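Local coordinates for DUF4276 family protein (Pyrococcus horikoshii, PDB 2P62) that is of unknown function but probably carries a Toprim-like domain, a fold found in enzymes that act on nucleic acids, at residues R113-R118 with I124-V129; A157-L162 with E209-I214; K161-L166 with R220-R225. One frame throughout, in Å; residues are numbered along the deposited sequence.

Interaction 1: residues R113-R118 with I124-V129; sequences REREVR and IVTEGV
R115 and E127 meet nearly at right angles: NH1 of R115 lies 2.7 Å from OE2 of E127 in a salt bridge whose hydrogen bond is bent to 141°. The guanidinium and carboxylate planes are turned 55° apart, and the nitrogen comes from above the carboxylate plane. The bend of R115 at chi2 (-78°) carries its CD across T126, 3.7 Å from OG1. NH2 of the same guanidinium pairs with D80 of helix 71-84, so the arginine ties this edge to that helix; an alanine here would probably leave E127 and D80 without their shared cationic partner.

T126 turns OG1 to the carbonyl of E116, donating a 2.8 Å bond to its O from a position tilted out of the carbonyl plane. Segment 113-118 here runs into the outermost strand of the sheet within this chain, 118-120, which forms an antiparallel hairpin with 123-126. R118 and V125 form a hydrogen-bonded pair of it; N of V125 reaches O of R118 at 2.7 Å, while the return bond is weak. Their side chains lie alongside, pointing the same way, and the R118 guanidinium lays one face over V125, with CB of V125 4.0 Å above its centre. Ahead of the pair, where 113-116 is not regular strand, three waters link E116 N to E127 OE2, E116 O to E127 N, and the carbonyls of E116 and V125.

Interaction 2: residues A157-L162 with E209-I214; sequences AYLAKL and EKYIGI
L159 and Y211 both carry CG anti to the backbone N (chi1 177° and -178°), which sends the two side chains across the gap between helices 152-162 and 204-218, where they slide past each other in opposite directions. CD2 of L159 ends 3.9 Å from CE2 of Y211, approaching the ring obliquely. The same methyl also reaches I212, lying 4.2 Å from its CG1, so one leucine branch touches two successive residues of the partner helix. Further along, OH of Y211 lies 3.8 Å from CA of A160.

The axes of the short segments approach to 12.4 Å at a crossing angle of 42°; at that spacing the backbones do not touch, and side chains bridge the distance. This is helix-helix packing by interdigitating side chains in the helical part of the chain. F226 of helix 220-229 packs on L159, and F16, V19 and L20 of helix 11-23 pack on I212. The phenol OH is hydrogen-bonded to D163, just past the end of helix 152-162. Between the segments the contact is van der Waals packing without a hydrogen bond; it sets little directional demand, whereas the bond to D163 is likely to fix how far the ring reaches.

Interaction 3: residues K161-L166 with R220-R225; sequences KLDGIL and RELLIR
L222 reaches L162 and D163 with its two methyls divided between them. CD1 of L222 sits 3.9 Å from CB of L162, at the root of the opposing side chain, while CD2 lies 3.8 Å from OD2 of D163, where the two side chains cross at about a right angle. The first torsion of L222 (-178°) places CG anti to the backbone N and carries the fork out to this junction. One turn further on, R225 is extended from CG to NE and brings its guanidinium beside L162: CD2 of L162 rests over one face, 3.9 Å above the plane and offset toward the rim, with R225 NH2 4.0 Å away. This is a van der Waals contact of a methyl with the flat face of a cation, and no hydrogen bond joins the two segments.

The polar groups are positioned by a second shell. NE of R225 forms a salt bridge with E229, one turn onward in the same helix, which is likely to steady the guanidinium against L162. OD1 of D163, the partner of the Y211 hydroxyl, also takes a salt bridge from R218 of helix 204-218; OD2 has a hydrogen-bond partner too, besides touching L222. M215 of that helix also packs on both D163 and L222, and F226 adds to the cover of L162.

Behind these residues the backbone turns at G164, whose positive phi (78°) ends helix 152-162 in a Schellman motif; G164 is also the N-cap position of helix 165-168, a helix-to-helix junction within the all-helical part of the chain.

Overall arrangement
Interaction 1 comes first along the chain and closes before the others open; it lies at the edge of the mixed sheet, where strands 118-120 and 123-126 are the last two on that side within this chain. Interactions 2 and 3 lie on the opposite side of the chain's centre, about 37 and 39 Å from interaction 1 between centres, with nearest atoms about 26 and 25 Å away. The centres of those two are only about 7 Å apart; they share K161 and L162, and both use helix 152-162, which packs against the consecutive helices 204-218 and 220-229. They are therefore two neighbouring contacts in the helical part of the chain, joined through Y211 and D163, while interaction 1 belongs to the sheet-containing part.

Interaction 1: residues R113-R118 with I124-V129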
loop_
_atom_site.group_PDB
_atom_site.type_symbol
_atom_site.label_atom_id
_atom_site.label_comp_id
_atom_site.label_asym_id
_atom_site.label_seq_id
_atom_site.Cartn_x
_atom_site.Cartn_y
_atom_site.Cartn_z
ATOM N N ARG A 113 -31.850 6.200 12.223
ATOM C CA ARG A 113 -32.817 6.711 13.192
ATOM C C ARG A 113 -33.774 7.716 12.521
ATOM O O ARG A 113 -33.382 8.428 11.599
ATOM C CB ARG A 113 -32.058 7.367 14.347
ATOM C CG ARG A 113 -32.455 6.855 15.713
ATOM C CD ARG A 113 -33.434 7.805 16.371
ATOM N NE ARG A 113 -32.870 9.148 16.496
ATOM C CZ ARG A 113 -33.430 10.135 17.193
ATOM N NH1 ARG A 113 -34.575 9.932 17.837
ATOM N NH2 ARG A 113 -32.850 11.329 17.238
ATOM N N GLU A 114 -35.025 7.763 12.973
ATOM C CA GLU A 114 -36.029 8.675 12.404
ATOM C C GLU A 114 -36.341 8.318 10.948
ATOM O O GLU A 114 -36.698 9.187 10.143
ATOM C CB GLU A 114 -35.556 10.137 12.473
ATOM C CG GLU A 114 -35.412 10.701 13.884
ATOM C CD GLU A 114 -36.749 10.926 14.586
ATOM O OE1 GLU A 114 -36.734 11.281 15.784
ATOM O OE2 GLU A 114 -37.812 10.755 13.948
ATOM N N ARG A 115 -36.198 7.035 10.619
ATOM C CA ARG A 115 -36.446 6.529 9.267
ATOM C C ARG A 115 -37.507 5.445 9.300
ATOM O O ARG A 115 -37.526 4.623 10.214
ATOM C CB ARG A 115 -35.176 5.899 8.665
ATOM C CG ARG A 115 -34.004 6.835 8.403
ATOM C CD ARG A 115 -34.194 7.657 7.133
ATOM N NE ARG A 115 -33.031 8.504 6.880
ATOM C CZ ARG A 115 -33.000 9.504 6.004
ATOM N NH1 ARG A 115 -34.075 9.793 5.284
ATOM N NH2 ARG A 115 -31.892 10.223 5.857
ATOM N N GLU A 116 -38.387 5.447 8.305
ATOM C CA GLU A 116 -39.406 4.411 8.201
ATOM C C GLU A 116 -38.604 3.269 7.580
ATOM O O GLU A 116 -37.944 3.455 6.557
ATOM C CB GLU A 116 -40.534 4.824 7.242
ATOM C CG GLU A 116 -41.229 6.138 7.578
ATOM C CD GLU A 116 -42.194 6.023 8.748
ATOM O OE1 GLU A 116 -42.763 7.064 9.151
ATOM O OE2 GLU A 116 -42.389 4.895 9.261
ATOM N N VAL A 117 -38.650 2.096 8.197
ATOM C CA VAL A 117 -37.896 0.963 7.695
ATOM C C VAL A 117 -38.771 -0.259 7.446
ATOM O O VAL A 117 -39.840 -0.400 8.036
ATOM C CB VAL A 117 -36.755 0.589 8.677
ATOM C CG1 VAL A 117 -37.335 0.019 9.967
ATOM C CG2 VAL A 117 -35.841 -0.413 8.040
ATOM N N ARG A 118 -38.303 -1.131 6.558
ATOM C CA ARG A 118 -38.993 -2.367 6.194
ATOM C C ARG A 118 -37.919 -3.321 5.699
ATOM O O ARG A 118 -37.073 -2.944 4.884
ATOM C CB ARG A 118 -40.000 -2.123 5.063
ATOM C CG ARG A 118 -40.884 -3.324 4.735
ATOM C CD ARG A 118 -40.969 -3.552 3.237
ATOM N NE ARG A 118 -41.077 -2.284 2.514
ATOM C CZ ARG A 118 -40.636 -2.092 1.275
ATOM N NH1 ARG A 118 -40.057 -3.087 0.609
ATOM N NH2 ARG A 118 -40.760 -0.901 0.708
ATOM N N ILE A 124 -32.460 -3.762 4.306
ATOM C CA ILE A 124 -33.190 -2.734 5.052
ATOM C C ILE A 124 -33.654 -1.713 4.005
ATOM O O ILE A 124 -32.831 -1.074 3.343
ATOM C CB ILE A 124 -32.267 -2.028 6.102
ATOM C CG1 ILE A 124 -31.737 -3.048 7.108
ATOM C CG2 ILE A 124 -33.037 -0.957 6.861
ATOM C CD1 ILE A 124 -30.764 -2.464 8.111
ATOM N N VAL A 125 -34.967 -1.567 3.845
ATOM C CA VAL A 125 -35.493 -0.640 2.853
ATOM C C VAL A 125 -36.031 0.612 3.520
ATOM O O VAL A 125 -36.877 0.547 4.410
ATOM C CB VAL A 125 -36.632 -1.292 1.996
ATOM C CG1 VAL A 125 -37.042 -0.363 0.872
ATOM C CG2 VAL A 125 -36.175 -2.630 1.424
ATOM N N THR A 126 -35.516 1.756 3.089
ATOM C CA THR A 126 -35.948 3.031 3.626
ATOM C C THR A 126 -35.735 4.056 2.527
ATOM O O THR A 126 -34.749 3.988 1.791
ATOM C CB THR A 126 -35.142 3.415 4.894
ATOM O OG1 THR A 126 -35.637 4.649 5.426
ATOM C CG2 THR A 126 -33.675 3.562 4.580
ATOM N N GLU A 127 -36.678 4.985 2.394
ATOM C CA GLU A 127 -36.582 6.013 1.370
ATOM C C GLU A 127 -36.495 5.341 -0.001
ATOM O O GLU A 127 -35.936 5.902 -0.935
ATOM C CB GLU A 127 -35.336 6.868 1.620
ATOM C CG GLU A 127 -35.581 8.301 2.101
ATOM C CD GLU A 127 -36.609 8.430 3.224
ATOM O OE1 GLU A 127 -37.813 8.546 2.909
ATOM O OE2 GLU A 127 -36.213 8.420 4.414
ATOM N N GLY A 128 -37.043 4.134 -0.116
ATOM C CA GLY A 128 -37.006 3.420 -1.381
ATOM C C GLY A 128 -35.642 2.844 -1.727
ATOM O O GLY A 128 -35.439 2.328 -2.824
ATOM N N VAL A 129 -34.700 2.923 -0.794
ATOM C CA VAL A 129 -33.346 2.413 -1.028
ATOM C C VAL A 129 -33.075 1.102 -0.286
ATOM O O VAL A 129 -33.285 1.013 0.925
ATOM C CB VAL A 129 -32.277 3.467 -0.591
ATOM C CG1 VAL A 129 -30.881 2.875 -0.666
ATOM C CG2 VAL A 129 -32.370 4.713 -1.479
HETATM O O HOH W 1 -38.959 4.898 4.341
HETATM O O HOH W 2 -38.047 6.924 6.039
HETATM O O HOH W 3 -39.076 1.859 3.966
#

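Interaction 2: residues A157-L162 with E209-I214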
loop_
_atom_site.group_PDB
_atom_site.type_symbol
_atom_site.label_atom_id
_atom_site.label_comp_id
_atom_site.label_asym_id
_atom_site.label_seq_id
_atom_site.Cartn_x
_atom_site.Cartn_y
_atom_site.Cartn_z
ATOM N N ALA A 157 -7.704 -16.692 2.903
ATOM C CA ALA A 157 -6.949 -17.847 3.359
ATOM C C ALA A 157 -7.626 -19.125 2.857
ATOM O O ALA A 157 -6.953 -20.109 2.546
ATOM C CB ALA A 157 -6.873 -17.858 4.883
ATOM N N TYR A 158 -8.958 -19.106 2.771
ATOM C CA TYR A 158 -9.698 -20.274 2.314
ATOM C C TYR A 158 -9.484 -20.502 0.821
ATOM O O TYR A 158 -9.414 -21.644 0.354
ATOM C CB TYR A 158 -11.191 -20.122 2.638
ATOM C CG TYR A 158 -12.000 -21.364 2.351
ATOM C CD1 TYR A 158 -12.686 -21.506 1.152
ATOM C CD2 TYR A 158 -12.052 -22.411 3.270
ATOM C CE1 TYR A 158 -13.406 -22.657 0.865
ATOM C CE2 TYR A 158 -12.771 -23.573 2.998
ATOM C CZ TYR A 158 -13.448 -23.687 1.789
ATOM O OH TYR A 158 -14.160 -24.831 1.503
ATOM N N LEU A 159 -9.369 -19.409 0.076
ATOM C CA LEU A 159 -9.123 -19.503 -1.351
ATOM C C LEU A 159 -7.725 -20.102 -1.539
ATOM O O LEU A 159 -7.516 -20.941 -2.412
ATOM C CB LEU A 159 -9.194 -18.115 -1.998
ATOM C CG LEU A 159 -8.879 -18.044 -3.501
ATOM C CD1 LEU A 159 -9.844 -18.916 -4.278
ATOM C CD2 LEU A 159 -8.969 -16.603 -3.975
ATOM N N ALA A 160 -6.777 -19.674 -0.707
ATOM C CA ALA A 160 -5.410 -20.181 -0.784
ATOM C C ALA A 160 -5.427 -21.682 -0.528
ATOM O O ALA A 160 -4.716 -22.448 -1.181
ATOM C CB ALA A 160 -4.517 -19.475 0.241
ATOM N N LYS A 161 -6.246 -22.096 0.429
ATOM C CA LYS A 161 -6.379 -23.506 0.760
ATOM C C LYS A 161 -6.866 -24.296 -0.460
ATOM O O LYS A 161 -6.211 -25.238 -0.896
ATOM C CB LYS A 161 -7.357 -23.678 1.926
ATOM C CG LYS A 161 -7.488 -25.106 2.431
ATOM C CD LYS A 161 -8.261 -25.129 3.740
ATOM C CE LYS A 161 -8.330 -26.521 4.337
ATOM N NZ LYS A 161 -8.969 -26.491 5.682
ATOM N N LEU A 162 -8.008 -23.906 -1.017
ATOM C CA LEU A 162 -8.546 -24.606 -2.181
ATOM C C LEU A 162 -7.535 -24.695 -3.305
ATOM O O LEU A 162 -7.506 -25.675 -4.053
ATOM C CB LEU A 162 -9.797 -23.901 -2.699
ATOM C CG LEU A 162 -10.940 -23.741 -1.692
ATOM C CD1 LEU A 162 -12.191 -23.254 -2.430
ATOM C CD2 LEU A 162 -11.214 -25.062 -1.001
ATOM N N GLU A 209 -5.585 -8.529 -6.154
ATOM C CA GLU A 209 -5.961 -8.244 -7.544
ATOM C C GLU A 209 -5.203 -9.171 -8.487
ATOM O O GLU A 209 -5.792 -9.797 -9.367
ATOM C CB GLU A 209 -5.628 -6.790 -7.925
ATOM C CG GLU A 209 -6.541 -5.730 -7.311
ATOM C CD GLU A 209 -6.187 -4.302 -7.731
ATOM O OE1 GLU A 209 -6.179 -4.017 -8.950
ATOM O OE2 GLU A 209 -5.915 -3.469 -6.836
ATOM N N LYS A 210 -3.891 -9.251 -8.296
ATOM C CA LYS A 210 -3.056 -10.094 -9.136
ATOM C C LYS A 210 -3.432 -11.570 -9.001
ATOM O O LYS A 210 -3.768 -12.224 -9.987
ATOM C CB LYS A 210 -1.584 -9.906 -8.775
ATOM C CG LYS A 210 -0.643 -10.650 -9.693
ATOM C CD LYS A 210 0.794 -10.520 -9.247
ATOM C CE LYS A 210 1.713 -11.359 -10.130
ATOM N NZ LYS A 210 3.034 -11.578 -9.463
ATOM N N TYR A 211 -3.378 -12.081 -7.775
ATOM C CA TYR A 211 -3.699 -13.477 -7.490
ATOM C C TYR A 211 -5.079 -13.897 -8.006
ATOM O O TYR A 211 -5.227 -14.949 -8.637
ATOM C CB TYR A 211 -3.606 -13.722 -5.981
ATOM C CG TYR A 211 -3.877 -15.148 -5.556
ATOM C CD1 TYR A 211 -3.190 -16.217 -6.139
ATOM C CD2 TYR A 211 -4.800 -15.429 -4.544
ATOM C CE1 TYR A 211 -3.413 -17.533 -5.725
ATOM C CE2 TYR A 211 -5.029 -16.736 -4.123
ATOM C CZ TYR A 211 -4.330 -17.784 -4.721
ATOM O OH TYR A 211 -4.561 -19.075 -4.313
ATOM N N ILE A 212 -6.092 -13.081 -7.755
ATOM C CA ILE A 212 -7.424 -13.434 -8.215
ATOM C C ILE A 212 -7.549 -13.244 -9.723
ATOM O O ILE A 212 -8.139 -14.074 -10.414
ATOM C CB ILE A 212 -8.492 -12.604 -7.481
ATOM C CG1 ILE A 212 -8.463 -12.966 -5.990
ATOM C CG2 ILE A 212 -9.871 -12.840 -8.106
ATOM C CD1 ILE A 212 -9.518 -12.277 -5.147
ATOM N N GLY A 213 -6.976 -12.155 -10.225
ATOM C CA GLY A 213 -7.030 -11.868 -11.648
ATOM C C GLY A 213 -6.432 -12.975 -12.489
ATOM O O GLY A 213 -6.939 -13.311 -13.558
ATOM N N ILE A 214 -5.338 -13.547 -12.013
ATOM C CA ILE A 214 -4.701 -14.627 -12.736
ATOM C C ILE A 214 -5.523 -15.917 -12.629
ATOM O O ILE A 214 -5.675 -16.633 -13.617
ATOM C CB ILE A 214 -3.274 -14.850 -12.212
ATOM C CG1 ILE A 214 -2.398 -13.661 -12.618
ATOM C CG2 ILE A 214 -2.713 -16.153 -12.746
ATOM C CD1 ILE A 214 -0.985 -13.707 -12.055
#

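Interaction 3: residues K161-L166 with R220-R225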
loop_
_atom_site.group_PDB
_atom_site.type_symbol
_atom_site.label_atom_id
_atom_site.label_comp_id
_atom_site.label_asym_id
_atom_site.label_seq_id
_atom_site.Cartn_x
_atom_site.Cartn_y
_atom_site.Cartn_z
ATOM N N LYS A 161 -6.246 -22.096 0.429
ATOM C CA LYS A 161 -6.379 -23.506 0.760
ATOM C C LYS A 161 -6.866 -24.296 -0.460
ATOM O O LYS A 161 -6.211 -25.238 -0.896
ATOM C CB LYS A 161 -7.357 -23.678 1.926
ATOM C CG LYS A 161 -7.488 -25.106 2.431
ATOM C CD LYS A 161 -8.261 -25.129 3.740
ATOM C CE LYS A 161 -8.330 -26.521 4.337
ATOM N NZ LYS A 161 -8.969 -26.491 5.682
ATOM N N LEU A 162 -8.008 -23.906 -1.017
ATOM C CA LEU A 162 -8.546 -24.606 -2.181
ATOM C C LEU A 162 -7.535 -24.695 -3.305
ATOM O O LEU A 162 -7.506 -25.675 -4.053
ATOM C CB LEU A 162 -9.797 -23.901 -2.699
ATOM C CG LEU A 162 -10.940 -23.741 -1.692
ATOM C CD1 LEU A 162 -12.191 -23.254 -2.430
ATOM C CD2 LEU A 162 -11.214 -25.062 -1.001
ATOM N N ASP A 163 -6.704 -23.662 -3.411
ATOM C CA ASP A 163 -5.680 -23.580 -4.445
ATOM C C ASP A 163 -4.492 -24.489 -4.099
ATOM O O ASP A 163 -3.545 -24.611 -4.875
ATOM C CB ASP A 163 -5.218 -22.125 -4.572
ATOM C CG ASP A 163 -4.517 -21.836 -5.887
ATOM O OD1 ASP A 163 -3.912 -20.760 -5.992
ATOM O OD2 ASP A 163 -4.570 -22.660 -6.820
ATOM N N GLY A 164 -4.546 -25.121 -2.928
ATOM C CA GLY A 164 -3.471 -26.005 -2.512
ATOM C C GLY A 164 -2.226 -25.313 -1.973
ATOM O O GLY A 164 -1.219 -25.972 -1.692
ATOM N N ILE A 165 -2.287 -23.992 -1.821
ATOM C CA ILE A 165 -1.147 -23.218 -1.322
ATOM C C ILE A 165 -0.804 -23.557 0.133
ATOM O O ILE A 165 0.346 -23.868 0.448
ATOM C CB ILE A 165 -1.404 -21.678 -1.396
ATOM C CG1 ILE A 165 -1.769 -21.245 -2.825
ATOM C CG2 ILE A 165 -0.169 -20.927 -0.919
ATOM C CD1 ILE A 165 -0.667 -21.417 -3.844
ATOM N N LEU A 166 -1.798 -23.492 1.017
ATOM C CA LEU A 166 -1.575 -23.759 2.438
ATOM C C LEU A 166 -1.074 -25.172 2.693
ATOM O O LEU A 166 -0.487 -25.456 3.737
ATOM C CB LEU A 166 -2.861 -23.512 3.230
ATOM C CG LEU A 166 -3.484 -22.121 3.089
ATOM C CD1 LEU A 166 -4.594 -21.940 4.131
ATOM C CD2 LEU A 166 -2.403 -21.068 3.262
ATOM N N ARG A 220 -10.747 -20.679 -13.525
ATOM C CA ARG A 220 -11.958 -19.924 -13.252
ATOM C C ARG A 220 -12.932 -20.655 -12.329
ATOM O O ARG A 220 -13.507 -20.051 -11.421
ATOM C CB ARG A 220 -12.650 -19.585 -14.575
ATOM C CG ARG A 220 -13.762 -18.538 -14.477
ATOM C CD ARG A 220 -14.064 -17.957 -15.854
ATOM N NE ARG A 220 -15.031 -16.861 -15.836
ATOM C CZ ARG A 220 -16.348 -17.016 -15.730
ATOM N NH1 ARG A 220 -16.869 -18.233 -15.627
ATOM N NH2 ARG A 220 -17.144 -15.951 -15.745
ATOM N N GLU A 221 -13.110 -21.951 -12.556
ATOM C CA GLU A 221 -14.040 -22.736 -11.749
ATOM C C GLU A 221 -13.679 -22.795 -10.280
ATOM O O GLU A 221 -14.557 -22.874 -9.414
ATOM C CB GLU A 221 -14.165 -24.151 -12.315
ATOM C CG GLU A 221 -14.800 -24.159 -13.696
ATOM C CD GLU A 221 -16.038 -23.275 -13.745
ATOM O OE1 GLU A 221 -16.959 -23.495 -12.921
ATOM O OE2 GLU A 221 -16.084 -22.355 -14.597
ATOM N N LEU A 222 -12.386 -22.764 -9.997
ATOM C CA LEU A 222 -11.937 -22.799 -8.619
ATOM C C LEU A 222 -12.439 -21.541 -7.888
ATOM O O LEU A 222 -12.974 -21.640 -6.787
ATOM C CB LEU A 222 -10.411 -22.877 -8.571
ATOM C CG LEU A 222 -9.840 -22.967 -7.157
ATOM C CD1 LEU A 222 -10.246 -24.298 -6.521
ATOM C CD2 LEU A 222 -8.330 -22.837 -7.215
ATOM N N LEU A 223 -12.276 -20.368 -8.508
ATOM C CA LEU A 223 -12.715 -19.102 -7.910
ATOM C C LEU A 223 -14.229 -19.072 -7.713
ATOM O O LEU A 223 -14.729 -18.641 -6.668
ATOM C CB LEU A 223 -12.315 -17.905 -8.785
ATOM C CG LEU A 223 -12.771 -16.528 -8.261
ATOM C CD1 LEU A 223 -11.885 -16.128 -7.091
ATOM C CD2 LEU A 223 -12.701 -15.476 -9.365
ATOM N N ILE A 224 -14.957 -19.521 -8.726
ATOM C CA ILE A 224 -16.408 -19.552 -8.659
ATOM C C ILE A 224 -16.844 -20.463 -7.520
ATOM O O ILE A 224 -17.740 -20.118 -6.755
ATOM C CB ILE A 224 -17.007 -20.030 -10.004
ATOM C CG1 ILE A 224 -16.853 -18.917 -11.050
ATOM C CG2 ILE A 224 -18.460 -20.411 -9.829
ATOM C CD1 ILE A 224 -17.283 -19.309 -12.451
ATOM N N ARG A 225 -16.192 -21.616 -7.400
ATOM C CA ARG A 225 -16.506 -22.575 -6.342
ATOM C C ARG A 225 -16.213 -21.937 -4.985
ATOM O O ARG A 225 -16.984 -22.070 -4.030
ATOM C CB ARG A 225 -15.653 -23.832 -6.508
ATOM C CG ARG A 225 -15.778 -24.819 -5.366
ATOM C CD ARG A 225 -14.673 -25.868 -5.406
ATOM N NE ARG A 225 -14.604 -26.546 -4.116
ATOM C CZ ARG A 225 -13.590 -27.295 -3.701
ATOM N NH1 ARG A 225 -12.528 -27.480 -4.480
ATOM N NH2 ARG A 225 -13.638 -27.846 -2.490
#